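Local coordinates for protein lipoxygenase (Cyanothece sp., PDB 5EK8) that probably catalyses the addition of molecular oxygen to polyunsaturated fatty acids as a non-heme iron 9R-lipoxygenase, at residues D280-D285 with G417-P422; L378-I383 with A479-E484; W569-N574 with N661-I666. One frame throughout, in Å; residues are numbered along the deposited sequence.

Contact 1: D280-D285 with G417-P422. With NA (sodium ion), chain C.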
loop_
_atom_site.group_PDB
_atom_site.type_symbol
_atom_site.label_atom_id
_atom_site.label_comp_id
_atom_site.label_asym_id
_atom_site.label_seq_id
_atom_site.Cartn_x
_atom_site.Cartn_y
_atom_site.Cartn_z
ATOM N N ASP A 280 -12.383 -20.840 9.943
ATOM C CA ASP A 280 -12.944 -22.065 9.370
ATOM C C ASP A 280 -12.809 -22.115 7.846
ATOM O O ASP A 280 -12.788 -23.193 7.246
ATOM C CB ASP A 280 -14.414 -22.216 9.760
ATOM C CG ASP A 280 -14.607 -22.377 11.251
ATOM O OD1 ASP A 280 -15.704 -22.051 11.752
ATOM O OD2 ASP A 280 -13.657 -22.823 11.926
ATOM N N ASN A 281 -12.693 -20.937 7.238
ATOM C CA ASN A 281 -12.600 -20.796 5.788
ATOM C C ASN A 281 -11.217 -21.077 5.192
ATOM O O ASN A 281 -11.068 -21.163 3.974
ATOM C CB ASN A 281 -13.017 -19.381 5.394
ATOM C CG ASN A 281 -14.124 -19.362 4.376
ATOM O OD1 ASN A 281 -14.957 -20.268 4.323
ATOM N ND2 ASN A 281 -14.141 -18.324 3.553
ATOM N N TYR A 282 -10.205 -21.211 6.044
ATOM C CA TYR A 282 -8.822 -21.158 5.569
ATOM C C TYR A 282 -7.977 -22.382 5.903
ATOM O O TYR A 282 -8.223 -23.087 6.884
ATOM C CB TYR A 282 -8.154 -19.901 6.120
ATOM C CG TYR A 282 -9.030 -18.688 5.943
ATOM C CD1 TYR A 282 -9.250 -18.150 4.681
ATOM C CD2 TYR A 282 -9.666 -18.096 7.027
ATOM C CE1 TYR A 282 -10.066 -17.051 4.500
ATOM C CE2 TYR A 282 -10.484 -16.985 6.858
ATOM C CZ TYR A 282 -10.682 -16.471 5.589
ATOM O OH TYR A 282 -11.493 -15.373 5.408
ATOM N N GLU A 283 -6.984 -22.628 5.056
ATOM C CA GLU A 283 -6.089 -23.762 5.221
ATOM C C GLU A 283 -4.977 -23.466 6.231
ATOM O O GLU A 283 -4.176 -22.550 6.041
ATOM C CB GLU A 283 -5.486 -24.154 3.873
ATOM C CG GLU A 283 -4.757 -25.479 3.886
ATOM C CD GLU A 283 -4.012 -25.747 2.595
ATOM O OE1 GLU A 283 -3.911 -24.821 1.761
ATOM O OE2 GLU A 283 -3.526 -26.884 2.415
ATOM N N LYS A 284 -4.944 -24.245 7.307
ATOM C CA LYS A 284 -3.897 -24.137 8.313
ATOM C C LYS A 284 -2.625 -24.789 7.796
ATOM O O LYS A 284 -2.695 -25.808 7.106
ATOM C CB LYS A 284 -4.336 -24.798 9.625
ATOM C CG LYS A 284 -3.414 -24.521 10.795
ATOM C CD LYS A 284 -3.968 -25.060 12.103
ATOM C CE LYS A 284 -3.878 -26.570 12.163
ATOM N NZ LYS A 284 -2.483 -27.058 12.046
ATOM N N ASP A 285 -1.467 -24.209 8.120
ATOM C CA ASP A 285 -0.199 -24.864 7.807
ATOM C C ASP A 285 0.048 -25.952 8.843
ATOM O O ASP A 285 -0.727 -26.102 9.785
ATOM C CB ASP A 285 0.975 -23.862 7.741
ATOM C CG ASP A 285 1.299 -23.199 9.089
ATOM O OD1 ASP A 285 1.289 -21.950 9.145
ATOM O OD2 ASP A 285 1.609 -23.904 10.075
ATOM N N GLY A 417 2.699 -16.641 9.616
ATOM C CA GLY A 417 1.262 -16.776 9.780
ATOM C C GLY A 417 0.844 -18.234 9.860
ATOM O O GLY A 417 1.526 -19.113 9.317
ATOM N N PRO A 418 -0.292 -18.499 10.527
ATOM C CA PRO A 418 -0.808 -19.853 10.773
ATOM C C PRO A 418 -1.408 -20.510 9.531
ATOM O O PRO A 418 -1.796 -21.681 9.565
ATOM C CB PRO A 418 -1.890 -19.618 11.824
ATOM C CG PRO A 418 -2.399 -18.254 11.501
ATOM C CD PRO A 418 -1.205 -17.464 11.047
ATOM N N LEU A 419 -1.488 -19.761 8.440
ATOM C CA LEU A 419 -2.103 -20.270 7.226
ATOM C C LEU A 419 -1.072 -20.635 6.176
ATOM O O LEU A 419 0.084 -20.226 6.251
ATOM C CB LEU A 419 -3.076 -19.239 6.655
ATOM C CG LEU A 419 -4.214 -18.855 7.602
ATOM C CD1 LEU A 419 -5.187 -17.906 6.913
ATOM C CD2 LEU A 419 -4.923 -20.102 8.121
ATOM N N THR A 420 -1.510 -21.414 5.195
ATOM C CA THR A 420 -0.723 -21.651 3.998
ATOM C C THR A 420 -0.782 -20.392 3.137
ATOM O O THR A 420 -1.510 -19.449 3.456
ATOM C CB THR A 420 -1.243 -22.862 3.202
ATOM O OG1 THR A 420 -2.521 -22.549 2.637
ATOM C CG2 THR A 420 -1.374 -24.078 4.105
ATOM N N TYR A 421 -0.010 -20.359 2.058
ATOM C CA TYR A 421 -0.114 -19.236 1.134
ATOM C C TYR A 421 -1.524 -19.144 0.521
ATOM O O TYR A 421 -2.084 -18.048 0.451
ATOM C CB TYR A 421 0.943 -19.319 0.030
ATOM C CG TYR A 421 0.711 -18.308 -1.067
ATOM C CD1 TYR A 421 0.986 -16.955 -0.862
ATOM C CD2 TYR A 421 0.204 -18.700 -2.306
ATOM C CE1 TYR A 421 0.770 -16.023 -1.863
ATOM C CE2 TYR A 421 -0.019 -17.776 -3.316
ATOM C CZ TYR A 421 0.265 -16.438 -3.087
ATOM O OH TYR A 421 0.047 -15.509 -4.081
ATOM N N PRO A 422 -2.106 -20.281 0.079
ATOM C CA PRO A 422 -3.496 -20.184 -0.390
ATOM C C PRO A 422 -4.469 -19.590 0.634
ATOM O O PRO A 422 -5.381 -18.869 0.236
ATOM C CB PRO A 422 -3.860 -21.639 -0.696
ATOM C CG PRO A 422 -2.575 -22.251 -1.105
ATOM C CD PRO A 422 -1.523 -21.601 -0.243
HETATM NA NA NA C . 2.513 -20.595 7.376
#

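Contact 2: L378-I383 with A479-E484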
loop_
_atom_site.group_PDB
_atom_site.type_symbol
_atom_site.label_atom_id
_atom_site.label_comp_id
_atom_site.label_asym_id
_atom_site.label_seq_id
_atom_site.Cartn_x
_atom_site.Cartn_y
_atom_site.Cartn_z
ATOM N N LEU A 378 -4.374 10.226 -15.760
ATOM C CA LEU A 378 -4.436 11.597 -15.252
ATOM C C LEU A 378 -3.191 12.409 -15.599
ATOM O O LEU A 378 -2.136 12.228 -14.991
ATOM C CB LEU A 378 -4.651 11.590 -13.736
ATOM C CG LEU A 378 -5.973 10.971 -13.281
ATOM C CD1 LEU A 378 -6.143 11.091 -11.772
ATOM C CD2 LEU A 378 -7.145 11.614 -14.018
ATOM N N ARG A 379 -3.325 13.308 -16.571
ATOM C CA ARG A 379 -2.214 14.157 -17.009
ATOM C C ARG A 379 -2.566 15.646 -17.001
ATOM O O ARG A 379 -2.077 16.400 -16.159
ATOM C CB ARG A 379 -1.753 13.743 -18.406
ATOM C CG ARG A 379 -0.654 12.707 -18.391
ATOM C CD ARG A 379 -0.557 11.960 -19.703
ATOM N NE ARG A 379 -0.494 10.528 -19.451
ATOM C CZ ARG A 379 -1.440 9.665 -19.801
ATOM N NH1 ARG A 379 -1.297 8.380 -19.518
ATOM N NH2 ARG A 379 -2.520 10.085 -20.443
ATOM N N LYS A 380 -3.407 16.068 -17.944
ATOM C CA LYS A 380 -3.822 17.469 -18.032
ATOM C C LYS A 380 -4.774 17.872 -16.907
ATOM O O LYS A 380 -4.832 19.041 -16.518
ATOM C CB LYS A 380 -4.483 17.749 -19.382
ATOM C CG LYS A 380 -3.518 17.808 -20.551
ATOM C CD LYS A 380 -4.128 18.583 -21.711
ATOM C CE LYS A 380 -3.162 18.696 -22.881
ATOM N NZ LYS A 380 -3.680 19.611 -23.933
ATOM N N ASN A 381 -5.513 16.899 -16.384
ATOM C CA ASN A 381 -6.500 17.169 -15.345
ATOM C C ASN A 381 -5.861 17.402 -13.971
ATOM O O ASN A 381 -5.136 16.548 -13.459
ATOM C CB ASN A 381 -7.510 16.023 -15.270
ATOM C CG ASN A 381 -8.794 16.424 -14.574
ATOM O OD1 ASN A 381 -8.778 16.889 -13.433
ATOM N ND2 ASN A 381 -9.917 16.261 -15.266
ATOM N N PRO A 382 -6.136 18.571 -13.372
ATOM C CA PRO A 382 -5.620 19.014 -12.071
ATOM C C PRO A 382 -5.719 17.962 -10.970
ATOM O O PRO A 382 -4.904 17.984 -10.049
ATOM C CB PRO A 382 -6.507 20.224 -11.726
ATOM C CG PRO A 382 -7.441 20.411 -12.890
ATOM C CD PRO A 382 -6.892 19.638 -14.040
ATOM N N ILE A 383 -6.693 17.062 -11.065
ATOM C CA ILE A 383 -6.858 16.002 -10.074
ATOM C C ILE A 383 -5.588 15.144 -9.975
ATOM O O ILE A 383 -5.268 14.605 -8.909
ATOM C CB ILE A 383 -8.082 15.125 -10.403
ATOM C CG1 ILE A 383 -9.362 15.933 -10.201
ATOM C CG2 ILE A 383 -8.133 13.893 -9.516
ATOM C CD1 ILE A 383 -9.551 16.409 -8.778
ATOM N N ALA A 479 -13.211 20.320 -15.239
ATOM C CA ALA A 479 -14.294 20.053 -16.185
ATOM C C ALA A 479 -13.798 19.958 -17.630
ATOM O O ALA A 479 -14.244 19.098 -18.388
ATOM C CB ALA A 479 -15.368 21.123 -16.074
ATOM N N ASP A 480 -12.876 20.843 -18.001
ATOM C CA ASP A 480 -12.346 20.898 -19.364
ATOM C C ASP A 480 -11.679 19.593 -19.796
ATOM O O ASP A 480 -11.705 19.234 -20.972
ATOM C CB ASP A 480 -11.342 22.048 -19.505
ATOM C CG ASP A 480 -12.013 23.405 -19.600
ATOM O OD1 ASP A 480 -13.257 23.448 -19.698
ATOM O OD2 ASP A 480 -11.294 24.428 -19.589
ATOM N N GLU A 481 -11.079 18.891 -18.843
ATOM C CA GLU A 481 -10.386 17.646 -19.142
ATOM C C GLU A 481 -11.008 16.488 -18.375
ATOM O O GLU A 481 -10.309 15.629 -17.836
ATOM C CB GLU A 481 -8.896 17.771 -18.815
ATOM C CG GLU A 481 -8.147 18.760 -19.701
ATOM C CD GLU A 481 -8.020 18.288 -21.147
ATOM O OE1 GLU A 481 -8.464 17.158 -21.462
ATOM O OE2 GLU A 481 -7.470 19.054 -21.971
ATOM N N TRP A 482 -12.336 16.477 -18.346
ATOM C CA TRP A 482 -13.095 15.468 -17.619
ATOM C C TRP A 482 -12.965 14.089 -18.266
ATOM O O TRP A 482 -13.154 13.057 -17.610
ATOM C CB TRP A 482 -14.565 15.884 -17.539
ATOM C CG TRP A 482 -15.410 14.942 -16.759
ATOM C CD1 TRP A 482 -16.223 13.963 -17.256
ATOM C CD2 TRP A 482 -15.533 14.883 -15.335
ATOM N NE1 TRP A 482 -16.841 13.298 -16.228
ATOM C CE2 TRP A 482 -16.435 13.843 -15.038
ATOM C CE3 TRP A 482 -14.964 15.608 -14.281
ATOM C CZ2 TRP A 482 -16.783 13.507 -13.731
ATOM C CZ3 TRP A 482 -15.310 15.271 -12.983
ATOM C CH2 TRP A 482 -16.213 14.232 -12.720
ATOM N N VAL A 483 -12.636 14.083 -19.554
ATOM C CA VAL A 483 -12.428 12.845 -20.299
ATOM C C VAL A 483 -11.399 11.960 -19.600
ATOM O O VAL A 483 -11.541 10.731 -19.551
ATOM C CB VAL A 483 -11.979 13.141 -21.744
ATOM C CG1 VAL A 483 -11.469 11.879 -22.428
ATOM C CG2 VAL A 483 -13.128 13.756 -22.530
ATOM N N GLU A 484 -10.377 12.597 -19.039
ATOM C CA GLU A 484 -9.364 11.887 -18.269
ATOM C C GLU A 484 -10.005 11.201 -17.066
ATOM O O GLU A 484 -9.689 10.053 -16.760
ATOM C CB GLU A 484 -8.249 12.842 -17.818
ATOM C CG GLU A 484 -7.391 13.367 -18.961
ATOM C CD GLU A 484 -6.076 13.972 -18.492
ATOM O OE1 GLU A 484 -5.889 14.125 -17.266
ATOM O OE2 GLU A 484 -5.226 14.295 -19.353
#

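Contact 3: W569-N574 with N661-I666. With FE2 (Fe (II) ion), chain B.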
loop_
_atom_site.group_PDB
_atom_site.type_symbol
_atom_site.label_atom_id
_atom_site.label_comp_id
_atom_site.label_asym_id
_atom_site.label_seq_id
_atom_site.Cartn_x
_atom_site.Cartn_y
_atom_site.Cartn_z
ATOM N N TRP A 569 -4.405 6.118 7.204
ATOM C CA TRP A 569 -4.684 4.709 7.469
ATOM C C TRP A 569 -3.426 3.857 7.423
ATOM O O TRP A 569 -3.106 3.156 8.386
ATOM C CB TRP A 569 -5.711 4.153 6.477
ATOM C CG TRP A 569 -5.936 2.685 6.674
ATOM C CD1 TRP A 569 -5.491 1.670 5.875
ATOM C CD2 TRP A 569 -6.629 2.064 7.763
ATOM N NE1 TRP A 569 -5.878 0.454 6.395
ATOM C CE2 TRP A 569 -6.580 0.672 7.550
ATOM C CE3 TRP A 569 -7.293 2.550 8.892
ATOM C CZ2 TRP A 569 -7.174 -0.237 8.425
ATOM C CZ3 TRP A 569 -7.886 1.643 9.758
ATOM C CH2 TRP A 569 -7.819 0.268 9.520
ATOM N N HIS A 570 -2.722 3.911 6.301
ATOM C CA HIS A 570 -1.508 3.130 6.154
ATOM C C HIS A 570 -0.469 3.540 7.185
ATOM O O HIS A 570 0.255 2.697 7.694
ATOM C CB HIS A 570 -0.931 3.271 4.748
ATOM C CG HIS A 570 0.411 2.628 4.594
ATOM N ND1 HIS A 570 1.587 3.329 4.719
ATOM C CD2 HIS A 570 0.757 1.341 4.359
ATOM C CE1 HIS A 570 2.607 2.503 4.553
ATOM N NE2 HIS A 570 2.130 1.294 4.332
ATOM N N THR A 571 -0.398 4.834 7.484
ATOM C CA THR A 571 0.485 5.332 8.534
ATOM C C THR A 571 0.206 4.598 9.831
ATOM O O THR A 571 1.107 4.054 10.468
ATOM C CB THR A 571 0.304 6.848 8.777
ATOM O OG1 THR A 571 0.861 7.583 7.685
ATOM C CG2 THR A 571 0.996 7.265 10.060
ATOM N N TRP A 572 -1.069 4.577 10.195
ATOM C CA TRP A 572 -1.505 4.020 11.460
ATOM C C TRP A 572 -1.204 2.539 11.543
ATOM O O TRP A 572 -0.653 2.071 12.537
ATOM C CB TRP A 572 -2.997 4.248 11.658
ATOM C CG TRP A 572 -3.451 3.966 13.053
ATOM C CD1 TRP A 572 -3.549 2.743 13.663
ATOM C CD2 TRP A 572 -3.884 4.930 14.013
ATOM N NE1 TRP A 572 -4.017 2.891 14.947
ATOM C CE2 TRP A 572 -4.229 4.224 15.186
ATOM C CE3 TRP A 572 -4.016 6.323 13.996
ATOM C CZ2 TRP A 572 -4.693 4.863 16.328
ATOM C CZ3 TRP A 572 -4.478 6.959 15.132
ATOM C CH2 TRP A 572 -4.808 6.228 16.286
ATOM N N VAL A 573 -1.552 1.802 10.493
ATOM C CA VAL A 573 -1.381 0.356 10.528
ATOM C C VAL A 573 0.098 -0.031 10.467
ATOM O O VAL A 573 0.556 -0.912 11.197
ATOM C CB VAL A 573 -2.144 -0.328 9.382
ATOM C CG1 VAL A 573 -1.947 -1.830 9.442
ATOM C CG2 VAL A 573 -3.618 0.011 9.466
ATOM N N ASN A 574 0.848 0.653 9.611
ATOM C CA ASN A 574 2.253 0.331 9.387
ATOM C C ASN A 574 3.158 0.734 10.548
ATOM O O ASN A 574 3.977 -0.058 11.006
ATOM C CB ASN A 574 2.742 0.993 8.099
ATOM C CG ASN A 574 4.162 0.621 7.758
ATOM O OD1 ASN A 574 4.412 -0.433 7.171
ATOM N ND2 ASN A 574 5.108 1.488 8.117
ATOM N N ASN A 661 3.988 13.060 11.848
ATOM C CA ASN A 661 4.234 11.630 11.710
ATOM C C ASN A 661 3.279 10.972 10.719
ATOM O O ASN A 661 3.299 9.754 10.538
ATOM C CB ASN A 661 4.129 10.939 13.069
ATOM C CG ASN A 661 5.431 10.990 13.850
ATOM O OD1 ASN A 661 6.519 10.916 13.276
ATOM N ND2 ASN A 661 5.326 11.115 15.168
ATOM N N ILE A 662 2.448 11.784 10.076
ATOM C CA ILE A 662 1.517 11.289 9.073
ATOM C C ILE A 662 2.196 11.177 7.713
ATOM O O ILE A 662 2.624 12.180 7.141
ATOM C CB ILE A 662 0.283 12.200 8.952
ATOM C CG1 ILE A 662 -0.461 12.259 10.287
ATOM C CG2 ILE A 662 -0.635 11.701 7.850
ATOM C CD1 ILE A 662 -1.625 13.221 10.305
ATOM N N ARG A 663 2.280 9.956 7.195
ATOM C CA ARG A 663 2.958 9.707 5.926
ATOM C C ARG A 663 2.152 10.220 4.739
ATOM O O ARG A 663 0.927 10.271 4.786
ATOM C CB ARG A 663 3.242 8.213 5.753
ATOM C CG ARG A 663 4.198 7.621 6.781
ATOM C CD ARG A 663 4.374 6.136 6.534
ATOM N NE ARG A 663 5.400 5.525 7.374
ATOM C CZ ARG A 663 6.663 5.338 7.002
ATOM N NH1 ARG A 663 7.076 5.737 5.804
ATOM N NH2 ARG A 663 7.516 4.764 7.843
ATOM N N THR A 664 2.854 10.602 3.678
ATOM C CA THR A 664 2.232 11.129 2.468
ATOM C C THR A 664 1.715 9.998 1.582
ATOM O O THR A 664 0.687 10.123 0.911
ATOM C CB THR A 664 3.231 11.995 1.654
ATOM O OG1 THR A 664 3.636 13.130 2.426
ATOM C CG2 THR A 664 2.610 12.476 0.356
ATOM N N LEU A 665 2.430 8.881 1.604
ATOM C CA LEU A 665 2.197 7.817 0.642
ATOM C C LEU A 665 2.479 6.441 1.228
ATOM O O LEU A 665 2.809 6.302 2.408
ATOM C CB LEU A 665 3.065 8.035 -0.602
ATOM C CG LEU A 665 4.552 7.652 -0.523
ATOM C CD1 LEU A 665 5.236 7.875 -1.862
ATOM C CD2 LEU A 665 5.298 8.402 0.575
ATOM N N ILE A 666 2.334 5.426 0.386
ATOM C CA ILE A 666 2.686 4.062 0.745
ATOM C C ILE A 666 3.920 3.641 -0.038
ATOM O O ILE A 666 3.831 3.365 -1.232
ATOM C CB ILE A 666 1.529 3.075 0.458
ATOM C CG1 ILE A 666 0.246 3.539 1.161
ATOM C CG2 ILE A 666 1.922 1.660 0.865
ATOM C CD1 ILE A 666 -0.947 2.646 0.939
HETATM FE FE FE2 B . 3.066 -1.001 4.612
#

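Contact 1: D280-D285 with G417-P422
Glu283 and Thr420 are joined by main chain and side chain alike. The main-chain bonds are two. Thr420 N donates to Glu283 O at 3.0 Å, and Asp285 N donates to Pro418 O at 2.9 Å; both run nearly straight. They flank Lys284 and Leu419, a non-hydrogen-bonded antiparallel pair in a single beta bridge.

One side-chain hydrogen bond is added. Thr420 OG1 donates to Glu283 OE1 at 2.8 Å and meets it from above the carboxylate plane. The glutamate reaches this point because its CG is anti to the backbone N (chi1 -169°) and the chain beyond runs extended. The two side chains cross at about a right angle, and the methyl CG2 of Thr420 lies near Glu283 CD. Thr420 OG1 has a second task: it accepts from Gly423 N as the N-cap of helix 421-432.

Apolar contact is small. Leu419 CD1 lies 3.7 Å from Tyr282 CB. The phenol continues past it to Met427, and its hydroxyl bonds to Ile505 N.

Metal bonds complete the contact. A sodium ion is held by Asp285 OD1 at 2.5 Å, Gly417 O at 2.6 Å and Leu419 O at 2.7 Å. Val414 O is a further ligand. The cation probably offsets the repulsion of these gathered oxygens. His288 ND1 also bonds to Asp285 OD1 and would steady the carboxylate. The arrangement is that of a sodium site built from main-chain carbonyls and one carboxylate, set just before a capped helix start.

Contact 2: L378-I383 with A479-E484
Glu484 puts its carboxylate into the turn formed by Arg379, Lys380 and Asn381. The motif is a helix-to-helix connection, between helix 337-377 and helix 383-391, gripped by an acid from helix 482-495. Three successive backbone N-H groups point at the carboxylate. Glu484 CG lies anti to the carbonyl carbon (chi1 -68°), and the chain then runs extended, which carries the carboxylate out to the turn. Glu484 OE1 accepts from Arg379 N at 2.8 Å and from Asn381 N at 2.9 Å. These donors come from opposite faces of the carboxylate plane. Glu484 OE2 takes Lys380 N at 2.9 Å, on its syn side and close to the plane. The three bonds fix the rotation of the carboxylate and probably stabilise its negative charge. With an alanine at Glu484, these three N-H groups would probably lose their shared acceptor and the turn could shift.

The next bond joins Asn381 to the break between helices 475-480 and 482-495. Its ND2 donates to Glu481 O at 2.7 Å. The oxygen lies in the amide plane of Asn381, but the donor stands above the carbonyl plane of Glu481. Glu484 N reaches the same oxygen from the other face. Lys380 lies across Glu481, with its CD 3.4 Å from Glu481 OE2; the charged ends stay too far apart for a salt bridge.

Outer contacts hold the site. Asn70 ND2 bonds to Glu484 OE2, which links the site to a loop of the N-terminal beta region. Trp482 ties this helix start to helix 549-574, and its NE1 bonds to Thr542 OG1. Asn381 itself is set by an Asx turn: Ile383 N donates to Asn381 OD1 at 3.2 Å, in the carbonyl plane and on a lone pair.

Contact 3: W569-N574 with N661-I666
The non-heme iron site of the lipoxygenase fold lies at this contact, where the end of helix 549-574 meets the tail leading to the C terminus. His570 NE2 binds the iron at 2.5 Å. His359, His364 and the terminal carboxylate of Ile668 are the other close ligands. Asn574 OD1 stands at 2.9 Å from the iron, long for a metal bond.

The imidazole of His570 is sandwiched. Ile666 CG2 sits over one face in a CH-pi contact, 3.7 Å from the ring centroid, and Asn574 CB covers the opposite face. Arg663 CD approaches the ring edge near its plane. With CG anti to the backbone N (chi1 173°), the ring projects from the helix toward Ile666 and the metal. The apolar cover should limit its rotation.

One hydrogen bond ties helix to tail: Arg663 N donates to Thr571 OG1 at 2.8 Å. The same hydroxyl donates back to Thr567 O in its own helix. The Arg663 side chain runs on past Thr571 to a salt bridge with Asp575 and a bond to Ile624 O. A helix histidine and a C-terminal carboxylate sharing one iron are characteristic of lipoxygenases.

In the fold
The chain opens with two helices, passes through a beta region that is probably the PLAT domain, and then reaches 280-285. Contact 1 closes the loop from there to 417-422. Contact 2 starts inside that loop, at 378-383, and ends beyond it, at 479-484, so the two cross. Their centres lie 44 Å apart, on opposite sides of the chain's centre. Helix 337-377 spans between them: it packs on contact 1, carries iron ligands His359 and His364, and leads into contact 2. Contact 3 follows in series and joins 569-574 to the C-terminal tail. Helix 549-574 packs against contact 2 near its start and ends at the iron in contact 3.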